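Local coordinates for protein putative fimbrium subunit Fim1C (Bacteroides uniformis, PDB 4K4K) that is a putative component of the fimbrial tip, part of the surface filaments that mediate cell adhesion and biofilm formation, at residues T164-N169 with T191-L196; M216-T221 with F230-N235. One frame throughout, in Å; residues are numbered along the deposited sequence.

Contact 1. Residues T164-N169 with T191-L196; sequences TVSISN and TKEIVL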
ATOM      1  N   THR A 164      -4.297  19.227  12.650  1.00 30.69           N
ATOM      2  CA  THR A 164      -3.315  18.501  11.829  1.00 30.48           C
ATOM      3  C   THR A 164      -2.799  17.319  12.643  1.00 31.84           C
ATOM      4  O   THR A 164      -2.835  17.347  13.874  1.00 30.91           O
ATOM      5  CB  THR A 164      -2.177  19.408  11.351  1.00 43.80           C
ATOM      6  OG1 THR A 164      -1.488  19.913  12.492  1.00 49.14           O
ATOM      7  CG2 THR A 164      -2.656  20.539  10.465  1.00 43.58           C
ATOM      8  N   VAL A 165      -2.343  16.273  11.953  1.00 28.94           N
ATOM      9  CA  VAL A 165      -1.871  15.049  12.594  1.00 27.45           C
ATOM     10  C   VAL A 165      -0.537  14.661  11.991  1.00 28.96           C
ATOM     11  O   VAL A 165      -0.410  14.623  10.763  1.00 27.87           O
ATOM     12  CB  VAL A 165      -2.909  13.877  12.446  1.00 31.81           C
ATOM     13  CG1 VAL A 165      -2.506  12.649  13.279  1.00 31.27           C
ATOM     14  CG2 VAL A 165      -4.319  14.327  12.804  1.00 32.60           C
ATOM     15  N   SER A 166       0.424  14.299  12.837  1.00 25.50           N
ATOM     16  CA  SER A 166       1.704  13.769  12.374  1.00 24.79           C
ATOM     17  C   SER A 166       2.116  12.602  13.267  1.00 27.42           C
ATOM     18  O   SER A 166       1.587  12.457  14.373  1.00 28.10           O
ATOM     19  CB  SER A 166       2.768  14.866  12.345  1.00 29.71           C
ATOM     20  OG  SER A 166       3.099  15.268  13.663  1.00 32.36           O
ATOM     21  N   ILE A 167       3.018  11.751  12.779  1.00 22.16           N
ATOM     22  CA  ILE A 167       3.548  10.618  13.548  1.00 21.08           C
ATOM     23  C   ILE A 167       5.067  10.769  13.582  1.00 27.31           C
ATOM     24  O   ILE A 167       5.681  11.089  12.560  1.00 26.00           O
ATOM     25  CB  ILE A 167       3.070   9.234  13.017  1.00 22.49           C
ATOM     26  CG1 ILE A 167       3.504   8.084  13.962  1.00 22.72           C
ATOM     27  CG2 ILE A 167       3.454   8.980  11.535  1.00 21.87           C
ATOM     28  CD1 ILE A 167       2.903   6.656  13.616  1.00 23.98           C
ATOM     29  N   SER A 168       5.663  10.570  14.761  1.00 25.46           N
ATOM     30  CA  SER A 168       7.091  10.763  14.977  1.00 25.67           C
ATOM     31  C   SER A 168       7.923   9.498  14.785  1.00 30.60           C
ATOM     32  O   SER A 168       7.406   8.381  14.779  1.00 30.11           O
ATOM     33  CB  SER A 168       7.331  11.291  16.396  1.00 28.09           C
ATOM     34  OG  SER A 168       7.058  10.266  17.341  1.00 34.19           O
ATOM     35  N   ASN A 169       9.240   9.720  14.681  1.00 28.53           N
ATOM     36  CA  ASN A 169      10.334   8.756  14.612  1.00 29.50           C
ATOM     37  C   ASN A 169      10.028   7.613  13.640  1.00 31.80           C
ATOM     38  O   ASN A 169      10.023   6.421  13.980  1.00 31.92           O
ATOM     39  CB  ASN A 169      10.688   8.263  16.002  1.00 35.59           C
ATOM     40  CG  ASN A 169      11.060   9.437  16.902  1.00 60.39           C
ATOM     41  OD1 ASN A 169      11.872  10.309  16.547  1.00 51.07           O
ATOM     42  ND2 ASN A 169      10.361   9.573  18.010  1.00 54.61           N
ATOM     43  N   THR A 191      15.447   8.936  11.404  1.00 39.21           N
ATOM     44  CA  THR A 191      14.020   8.934  11.740  1.00 37.50           C
ATOM     45  C   THR A 191      13.440  10.298  11.366  1.00 40.86           C
ATOM     46  O   THR A 191      14.139  11.311  11.487  1.00 41.68           O
ATOM     47  CB  THR A 191      13.788   8.564  13.205  1.00 50.25           C
ATOM     48  OG1 THR A 191      14.545   9.436  14.043  1.00 50.89           O
ATOM     49  CG2 THR A 191      14.146   7.103  13.505  1.00 51.34           C
ATOM     50  N   LYS A 192      12.179  10.316  10.891  1.00 33.95           N
ATOM     51  CA  LYS A 192      11.503  11.528  10.409  0.50 32.60           C
ATOM     52  C   LYS A 192      10.087  11.635  10.969  1.00 33.78           C
ATOM     53  O   LYS A 192       9.477  10.617  11.307  1.00 30.60           O
ATOM     54  CB  LYS A 192      11.446  11.471   8.856  0.50 34.17           C
ATOM     55  CG  LYS A 192      10.984  12.752   8.144  0.50 44.48           C
ATOM     56  CD  LYS A 192      10.585  12.523   6.676  0.50 46.22           C
ATOM     57  CE  LYS A 192       9.099  12.274   6.493  0.50 39.40           C
ATOM     58  NZ  LYS A 192       8.411  13.363   5.742  0.50 36.85           N
ATOM     59  N   GLU A 193       9.559  12.868  11.048  1.00 30.69           N
ATOM     60  CA  GLU A 193       8.184  13.109  11.431  1.00 29.76           C
ATOM     61  C   GLU A 193       7.382  13.029  10.137  1.00 35.15           C
ATOM     62  O   GLU A 193       7.765  13.669   9.152  1.00 38.91           O
ATOM     63  CB  GLU A 193       8.032  14.493  12.100  1.00 31.49           C
ATOM     64  CG  GLU A 193       6.639  14.735  12.650  1.00 38.78           C
ATOM     65  CD  GLU A 193       6.459  14.284  14.086  1.00 52.43           C
ATOM     66  OE1 GLU A 193       7.483  14.071  14.777  1.00 54.26           O
ATOM     67  OE2 GLU A 193       5.295  14.183  14.534  1.00 40.07           O
ATOM     68  N   ILE A 194       6.311  12.243  10.106  1.00 27.77           N
ATOM     69  CA  ILE A 194       5.502  12.167   8.888  1.00 25.11           C
ATOM     70  C   ILE A 194       4.181  12.875   9.131  1.00 27.47           C
ATOM     71  O   ILE A 194       3.431  12.498  10.036  1.00 25.59           O
ATOM     72  CB  ILE A 194       5.280  10.720   8.401  1.00 25.87           C
ATOM     73  CG1 ILE A 194       6.611  10.034   7.983  1.00 26.76           C
ATOM     74  CG2 ILE A 194       4.228  10.682   7.264  1.00 25.62           C
ATOM     75  CD1 ILE A 194       6.469   8.560   7.487  1.00 27.91           C
ATOM     76  N   VAL A 195       3.882  13.887   8.300  1.00 24.83           N
ATOM     77  CA  VAL A 195       2.628  14.615   8.403  1.00 25.15           C
ATOM     78  C   VAL A 195       1.587  13.773   7.675  1.00 30.02           C
ATOM     79  O   VAL A 195       1.770  13.455   6.498  1.00 29.04           O
ATOM     80  CB  VAL A 195       2.753  16.052   7.843  1.00 30.36           C
ATOM     81  CG1 VAL A 195       1.374  16.704   7.686  1.00 31.05           C
ATOM     82  CG2 VAL A 195       3.663  16.907   8.738  1.00 31.24           C
ATOM     83  N   LEU A 196       0.523  13.382   8.384  1.00 27.12           N
ATOM     84  CA  LEU A 196      -0.557  12.579   7.807  0.50 28.07           C
ATOM     85  C   LEU A 196      -1.494  13.490   7.013  1.00 35.13           C
ATOM     86  O   LEU A 196      -1.577  14.679   7.321  1.00 39.30           O
ATOM     87  CB  LEU A 196      -1.323  11.829   8.915  0.50 28.08           C
ATOM     88  CG  LEU A 196      -0.682  10.524   9.385  0.50 33.28           C
ATOM     89  CD1 LEU A 196       0.278  10.751  10.530  0.50 34.33           C
ATOM     90  CD2 LEU A 196      -1.736   9.540   9.823  0.50 36.42           C
TER
HETATM   91  O   HOH W   1      -2.411  16.499   9.161  1.00 28.14           O
HETATM   92  O   HOH W   2       9.895  12.802  14.525  1.00 41.51           O

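Contact 2. Residues M216-T221 with F230-N235; sequences MALTFT and FHWDVN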
HETATM    1  N   MSE A 216       7.271   6.132  19.104  1.00 33.57           N
HETATM    2  CA  MSE A 216       6.392   6.788  18.130  1.00 28.53           C
HETATM    3  C   MSE A 216       5.223   7.453  18.818  1.00 32.98           C
HETATM    4  O   MSE A 216       4.551   6.841  19.648  1.00 33.58           O
HETATM    5  CB  MSE A 216       5.854   5.817  17.082  1.00 26.93           C
HETATM    6  CG  MSE A 216       6.916   5.186  16.228  1.00 29.05           C
HETATM    7 SE   MSE A 216       6.088   3.819  15.110  0.75 30.58          SE
HETATM    8  CE  MSE A 216       7.744   3.233  14.222  1.00 28.51           C
ATOM      9  N   ALA A 217       4.954   8.681  18.429  1.00 31.52           N
ATOM     10  CA  ALA A 217       3.827   9.410  18.973  1.00 31.20           C
ATOM     11  C   ALA A 217       3.039  10.097  17.879  1.00 32.46           C
ATOM     12  O   ALA A 217       3.609  10.538  16.878  1.00 30.68           O
ATOM     13  CB  ALA A 217       4.308  10.445  19.997  1.00 33.64           C
ATOM     14  N   LEU A 218       1.724  10.180  18.064  1.00 28.45           N
ATOM     15  CA  LEU A 218       0.852  10.977  17.214  1.00 27.47           C
ATOM     16  C   LEU A 218       0.774  12.372  17.818  1.00 33.19           C
ATOM     17  O   LEU A 218       0.562  12.491  19.032  1.00 34.00           O
ATOM     18  CB  LEU A 218      -0.571  10.391  17.095  1.00 27.11           C
ATOM     19  CG  LEU A 218      -0.759   9.050  16.423  1.00 30.58           C
ATOM     20  CD1 LEU A 218      -2.234   8.702  16.364  1.00 31.38           C
ATOM     21  CD2 LEU A 218      -0.171   9.036  14.996  1.00 29.72           C
ATOM     22  N   THR A 219       0.941  13.422  17.000  1.00 28.50           N
ATOM     23  CA  THR A 219       0.811  14.803  17.481  1.00 28.27           C
ATOM     24  C   THR A 219      -0.415  15.411  16.822  1.00 31.98           C
ATOM     25  O   THR A 219      -0.537  15.385  15.597  1.00 30.26           O
ATOM     26  CB  THR A 219       2.091  15.643  17.255  1.00 33.65           C
ATOM     27  OG1 THR A 219       3.153  15.035  17.994  1.00 32.77           O
ATOM     28  CG2 THR A 219       1.940  17.116  17.716  1.00 33.90           C
ATOM     29  N   PHE A 220      -1.320  15.964  17.639  1.00 29.52           N
ATOM     30  CA  PHE A 220      -2.516  16.640  17.163  1.00 29.22           C
ATOM     31  C   PHE A 220      -2.381  18.113  17.475  1.00 33.93           C
ATOM     32  O   PHE A 220      -2.357  18.460  18.654  1.00 34.33           O
ATOM     33  CB  PHE A 220      -3.785  16.072  17.846  1.00 30.90           C
ATOM     34  CG  PHE A 220      -3.933  14.586  17.658  1.00 30.56           C
ATOM     35  CD1 PHE A 220      -3.370  13.692  18.567  1.00 32.61           C
ATOM     36  CD2 PHE A 220      -4.592  14.076  16.547  1.00 31.83           C
ATOM     37  CE1 PHE A 220      -3.466  12.313  18.364  1.00 32.59           C
ATOM     38  CE2 PHE A 220      -4.679  12.701  16.341  1.00 33.72           C
ATOM     39  CZ  PHE A 220      -4.106  11.834  17.247  1.00 32.76           C
ATOM     40  N   THR A 221      -2.271  18.972  16.445  1.00 31.52           N
ATOM     41  CA  THR A 221      -2.165  20.427  16.631  0.50 32.46           C
ATOM     42  C   THR A 221      -3.549  21.003  16.375  1.00 37.39           C
ATOM     43  O   THR A 221      -4.042  20.896  15.249  1.00 36.54           O
ATOM     44  CB  THR A 221      -1.077  21.004  15.707  0.50 36.84           C
ATOM     45  OG1 THR A 221       0.094  20.187  15.786  0.50 33.86           O
ATOM     46  CG2 THR A 221      -0.737  22.461  16.032  0.50 36.46           C
ATOM     47  N   PHE A 230      -1.264  18.230  21.284  1.00 38.80           N
ATOM     48  CA  PHE A 230      -1.487  17.048  22.121  1.00 36.75           C
ATOM     49  C   PHE A 230      -0.655  15.920  21.553  1.00 40.09           C
ATOM     50  O   PHE A 230      -0.600  15.789  20.327  1.00 36.91           O
ATOM     51  CB  PHE A 230      -2.963  16.645  22.117  1.00 37.76           C
ATOM     52  CG  PHE A 230      -3.925  17.645  22.692  1.00 40.20           C
ATOM     53  CD1 PHE A 230      -4.248  17.621  24.035  1.00 44.28           C
ATOM     54  CD2 PHE A 230      -4.552  18.575  21.876  1.00 42.33           C
ATOM     55  CE1 PHE A 230      -5.138  18.547  24.568  1.00 45.94           C
ATOM     56  CE2 PHE A 230      -5.453  19.495  22.409  1.00 46.50           C
ATOM     57  CZ  PHE A 230      -5.746  19.467  23.749  1.00 44.91           C
ATOM     58  N   HIS A 231       0.000  15.129  22.421  1.00 37.65           N
ATOM     59  CA  HIS A 231       0.844  13.999  22.019  1.00 36.99           C
ATOM     60  C   HIS A 231       0.308  12.719  22.615  1.00 39.94           C
ATOM     61  O   HIS A 231      -0.128  12.711  23.771  1.00 38.81           O
ATOM     62  CB  HIS A 231       2.308  14.223  22.438  1.00 39.08           C
ATOM     63  CG  HIS A 231       2.829  15.587  22.081  1.00 43.32           C
ATOM     64  ND1 HIS A 231       3.382  15.846  20.837  1.00 44.80           N
ATOM     65  CD2 HIS A 231       2.818  16.736  22.801  1.00 46.29           C
ATOM     66  CE1 HIS A 231       3.711  17.131  20.848  1.00 44.46           C
ATOM     67  NE2 HIS A 231       3.380  17.712  22.001  1.00 45.77           N
ATOM     68  N   TRP A 232       0.314  11.632  21.833  1.00 35.70           N
ATOM     69  CA  TRP A 232      -0.171  10.343  22.313  1.00 36.47           C
ATOM     70  C   TRP A 232       0.778   9.246  21.849  1.00 39.48           C
ATOM     71  O   TRP A 232       1.130   9.204  20.667  1.00 36.17           O
ATOM     72  CB  TRP A 232      -1.613  10.095  21.846  1.00 35.34           C
ATOM     73  CG  TRP A 232      -2.119   8.716  22.176  1.00 36.53           C
ATOM     74  CD1 TRP A 232      -2.596   8.273  23.378  1.00 40.46           C
ATOM     75  CD2 TRP A 232      -2.144   7.591  21.292  1.00 35.33           C
ATOM     76  NE1 TRP A 232      -2.924   6.938  23.295  1.00 39.94           N
ATOM     77  CE2 TRP A 232      -2.649   6.491  22.024  1.00 40.03           C
ATOM     78  CE3 TRP A 232      -1.779   7.401  19.944  1.00 35.34           C
ATOM     79  CZ2 TRP A 232      -2.828   5.229  21.444  1.00 39.30           C
ATOM     80  CZ3 TRP A 232      -1.970   6.154  19.369  1.00 36.09           C
ATOM     81  CH2 TRP A 232      -2.491   5.088  20.111  1.00 37.67           C
ATOM     82  N   ASP A 233       1.213   8.379  22.782  1.00 37.79           N
ATOM     83  CA  ASP A 233       2.158   7.310  22.460  1.00 38.38           C
ATOM     84  C   ASP A 233       1.468   6.136  21.766  1.00 37.35           C
ATOM     85  O   ASP A 233       0.591   5.475  22.341  1.00 36.82           O
ATOM     86  CB  ASP A 233       2.933   6.839  23.713  1.00 43.87           C
ATOM     87  CG  ASP A 233       4.268   7.561  23.911  1.00 65.20           C
ATOM     88  OD1 ASP A 233       4.975   7.814  22.893  1.00 66.54           O
ATOM     89  OD2 ASP A 233       4.628   7.834  25.081  1.00 73.24           O
ATOM     90  N   VAL A 234       1.875   5.882  20.508  1.00 31.05           N
ATOM     91  CA  VAL A 234       1.322   4.803  19.672  1.00 28.76           C
ATOM     92  C   VAL A 234       1.431   3.447  20.388  1.00 33.90           C
ATOM     93  O   VAL A 234       0.478   2.670  20.340  1.00 33.12           O
ATOM     94  CB  VAL A 234       1.976   4.771  18.263  1.00 30.04           C
ATOM     95  CG1 VAL A 234       1.493   3.573  17.433  1.00 29.62           C
ATOM     96  CG2 VAL A 234       1.707   6.082  17.526  1.00 28.97           C
ATOM     97  N   ASN A 235       2.542   3.201  21.094  1.00 32.90           N
ATOM     98  CA  ASN A 235       2.793   1.939  21.800  1.00 35.14           C
ATOM     99  C   ASN A 235       1.848   1.732  23.021  1.00 42.68           C
ATOM    100  O   ASN A 235       1.717   0.601  23.493  1.00 43.86           O
ATOM    101  CB  ASN A 235       4.263   1.860  22.226  1.00 38.92           C
ATOM    102  CG  ASN A 235       4.720   0.468  22.587  1.00 64.26           C
ATOM    103  OD1 ASN A 235       4.914  -0.402  21.727  1.00 59.98           O
ATOM    104  ND2 ASN A 235       4.873   0.224  23.878  1.00 53.80           N
TER

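Contact 1. Residues T164-N169 with T191-L196
I167 and L196 meet on the inner face of two antiparallel strands, where the apolar packing is close. Methyl CD1 of L196 reaches diagonally back under the neighbouring strand, 3.8 Å from CG2 of I167, while I194 CB lies 4.0 Å from I167 CG2. L144 and I146 of strand 132-150 close over this apolar group. Between the strands, I167 and I194 exchange two backbone hydrogen bonds, and the N-H of L196 adds a third to V165 O. The other face is more open and mostly polar, though exposed V195 shares it. E193 starts with CG anti to its backbone N (chi1 -174°) and then bends at chi2 (90°), which lays the carboxylate over the adjacent strand. There S166 OG donates to E193 OE2 over 2.6 Å, arriving on the anti side and 17° out of the carboxylate plane. E193 OE1 accepts from a water 2.7 Å away that also takes the N-H of N169. At the exposed end, T191 CB packs 3.7 Å from N169 CA. One apolar face and one solvent-facing side are typical of a sheet in a beta-sandwich, consistent with the transthyretin-like fold of fimbrillins.

Contact 2. Residues M216-T221 with F230-N235
L218 and W232 face each other as a hydrogen-bonded pair at the apolar centre of an antiparallel beta hairpin. Their side chains run side by side in the same direction, and CD1 of L218 comes within 3.8 Å of CE3 on the indole of W232. V234 crosses L218 at about a right angle, its CG2 4.0 Å from L218 CG. Farther along the same face, F220 and F230 form the next hydrogen-bonded pair, but their rings diverge and only the CB atoms approach, at 4.4 Å. Strands 247-256 and 259-268 cover this side: F220 packs on I253, F230 on I255 and V260, and W232 on V260, V262 and the ring of Y251. Both pairs are tied by reciprocal backbone bonds, and beyond them V234 N donates to M216 O just as the second strand gives way to a short 3-10 turn. That turn also brings V234 N over one face of the indole, offset toward the rim. On the opposite face of the hairpin stand A217, T219, H231 and D233. T219 and H231 lie alongside each other, the methyl CG2 of T219 3.6 Å from CE1 of the H231 imidazole. With OG1 of T219 set beside its own backbone N (chi1 -62°), the hydroxyl accepts from H231 ND1 over 3.0 Å, 21° out of the ring plane.

In the fold
Contacts 1 and 2 lie side by side, their centres about 9 Å apart, because strands 164-177 and 217-222 are neighbours in one sheet. Together they give a run of four antiparallel strands, with 192-199 at one side and 228-233 at the other. The seam between the contacts is sewn by S166 O and T219 N at 2.9 Å, and by S168 OG and A217 N at the same distance, both probable hydrogen bonds. On the apolar side V165 CG1 packs 3.8 Å from F220 CE2, making the buried faces continuous. In chain order, contact 1 closes before the hairpin of contact 2 begins.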